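Local coordinates for phiAB6 tailspike (Unidentified phage, PDB 5JS4), which probably binds and fragments the exopolysaccharide of the host bacterium Acinetobacter baumannii as a trimeric, beta-helical phage tailspike, at residues 659-664 / 669-674. Sequence-based numbering, arbitrary orientation.
Sequences PLMGSR and TGATHG
With CG set beside its own backbone N (chi1 -57°) and further bends at chi2 and chi3, the M661 side chain curls back on itself, so that its CB and CG lie against T669 while SD turns to A671. T669 answers with chi1 69°, which tucks OG1 between its backbone N and carbonyl carbon and aims it at the methionine; the two side chains cross at roughly a right angle. M661 CB sits 3.2 Å from T669 OG1, a close approach of carbon to oxygen, and M661 CG lies 3.3 Å from T669 O. T669 OG1 also has a polar partner, the hydroxyl of T667. Farther along, M661 SD rests 4.2 Å from A671 CB, and the ring of P659 brings CG to 4.3 Å from the same methyl. This is where the chain leaves strand 654-661 of one antiparallel sheet and loops round into strand 672-678 of the other, in the all-beta C-terminal region of the tailspike trimer. W698 touches both P659 and A671, and P708 packs on P659 and M661. The backbones meet through a water instead of direct pairing: M661 N donates to it over 2.9 Å, and it donates in turn to T669 O, also at 2.9 Å. A671 N, 4.0 Å from P659 CG, is buried here without a polar partner in the model.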
loop_
_atom_site.group_PDB
_atom_site.type_symbol
_atom_site.label_atom_id
_atom_site.label_comp_id
_atom_site.label_asym_id
_atom_site.label_seq_id
_atom_site.Cartn_x
_atom_site.Cartn_y
_atom_site.Cartn_z
ATOM N N PRO A 659 8.417 -58.707 -25.695
ATOM C CA PRO A 659 9.481 -59.542 -25.134
ATOM C C PRO A 659 10.795 -59.471 -25.912
ATOM O O PRO A 659 10.800 -59.488 -27.145
ATOM C CB PRO A 659 8.898 -60.949 -25.240
ATOM C CG PRO A 659 8.065 -60.892 -26.474
ATOM C CD PRO A 659 7.486 -59.506 -26.514
ATOM N N LEU A 660 11.890 -59.395 -25.166
ATOM C CA LEU A 660 13.235 -59.612 -25.685
ATOM C C LEU A 660 13.583 -61.053 -25.342
ATOM O O LEU A 660 13.720 -61.389 -24.161
ATOM C CB LEU A 660 14.217 -58.653 -25.017
ATOM C CG LEU A 660 14.099 -57.188 -25.433
ATOM C CD1 LEU A 660 14.620 -56.245 -24.365
ATOM C CD2 LEU A 660 14.828 -56.945 -26.744
ATOM N N MET A 661 13.695 -61.899 -26.362
ATOM C CA MET A 661 13.908 -63.333 -26.173
ATOM C C MET A 661 15.380 -63.704 -26.288
ATOM O O MET A 661 16.116 -63.100 -27.068
ATOM C CB MET A 661 13.114 -64.120 -27.213
ATOM C CG MET A 661 11.618 -63.833 -27.201
ATOM S SD MET A 661 10.794 -64.204 -25.641
ATOM C CE MET A 661 10.967 -65.980 -25.571
ATOM N N GLY A 662 15.805 -64.684 -25.491
ATOM C CA GLY A 662 17.110 -65.337 -25.672
ATOM C C GLY A 662 18.320 -64.630 -25.087
ATOM O O GLY A 662 19.275 -65.282 -24.660
ATOM N N SER A 663 18.297 -63.302 -25.091
ATOM C CA SER A 663 19.392 -62.492 -24.562
ATOM C C SER A 663 18.869 -61.103 -24.256
ATOM O O SER A 663 17.740 -60.766 -24.619
ATOM C CB SER A 663 20.521 -62.381 -25.583
ATOM O OG SER A 663 20.104 -61.594 -26.686
ATOM N N ARG A 664 19.687 -60.290 -23.602
ATOM C CA ARG A 664 19.271 -58.940 -23.255
ATOM C C ARG A 664 19.031 -58.103 -24.511
ATOM O O ARG A 664 18.085 -57.321 -24.568
ATOM C CB ARG A 664 20.297 -58.260 -22.352
ATOM C CG ARG A 664 19.671 -57.220 -21.449
ATOM C CD ARG A 664 20.711 -56.444 -20.668
ATOM N NE ARG A 664 20.139 -55.906 -19.443
ATOM C CZ ARG A 664 20.841 -55.362 -18.454
ATOM N NH1 ARG A 664 22.165 -55.239 -18.542
ATOM N NH2 ARG A 664 20.211 -54.934 -17.369
ATOM N N THR A 669 13.002 -63.173 -31.902
ATOM C CA THR A 669 11.851 -64.073 -31.871
ATOM C C THR A 669 10.789 -63.465 -30.958
ATOM O O THR A 669 11.072 -62.566 -30.164
ATOM C CB THR A 669 12.199 -65.515 -31.436
ATOM O OG1 THR A 669 12.564 -65.543 -30.055
ATOM C CG2 THR A 669 13.335 -66.091 -32.285
ATOM N N GLY A 670 9.556 -63.938 -31.110
ATOM C CA GLY A 670 8.428 -63.395 -30.369
ATOM C C GLY A 670 7.824 -64.406 -29.425
ATOM O O GLY A 670 8.280 -65.542 -29.318
ATOM N N ALA A 671 6.777 -63.966 -28.743
ATOM C CA ALA A 671 6.039 -64.822 -27.829
ATOM C C ALA A 671 4.667 -64.222 -27.586
ATOM O O ALA A 671 4.457 -63.027 -27.791
ATOM C CB ALA A 671 6.792 -64.981 -26.522
ATOM N N THR A 672 3.752 -65.065 -27.123
ATOM C CA THR A 672 2.361 -64.687 -26.907
ATOM C C THR A 672 2.065 -64.760 -25.420
ATOM O O THR A 672 2.433 -65.736 -24.769
ATOM C CB THR A 672 1.437 -65.655 -27.663
ATOM O OG1 THR A 672 1.719 -65.566 -29.067
ATOM C CG2 THR A 672 -0.041 -65.339 -27.412
ATOM N N HIS A 673 1.409 -63.734 -24.886
ATOM C CA HIS A 673 1.105 -63.678 -23.451
ATOM C C HIS A 673 -0.374 -63.827 -23.127
ATOM O O HIS A 673 -1.252 -63.537 -23.936
ATOM C CB HIS A 673 1.626 -62.384 -22.806
ATOM C CG HIS A 673 1.172 -61.127 -23.489
ATOM N ND1 HIS A 673 -0.030 -60.514 -23.215
ATOM C CD2 HIS A 673 1.773 -60.366 -24.431
ATOM C CE1 HIS A 673 -0.154 -59.433 -23.962
ATOM N NE2 HIS A 673 0.927 -59.321 -24.713
ATOM N N GLY A 674 -0.615 -64.309 -21.918
ATOM C CA GLY A 674 -1.916 -64.239 -21.274
ATOM C C GLY A 674 -1.665 -63.888 -19.822
ATOM O O GLY A 674 -0.531 -63.992 -19.343
HETATM O O HOH W 1 13.388 -61.172 -29.196
#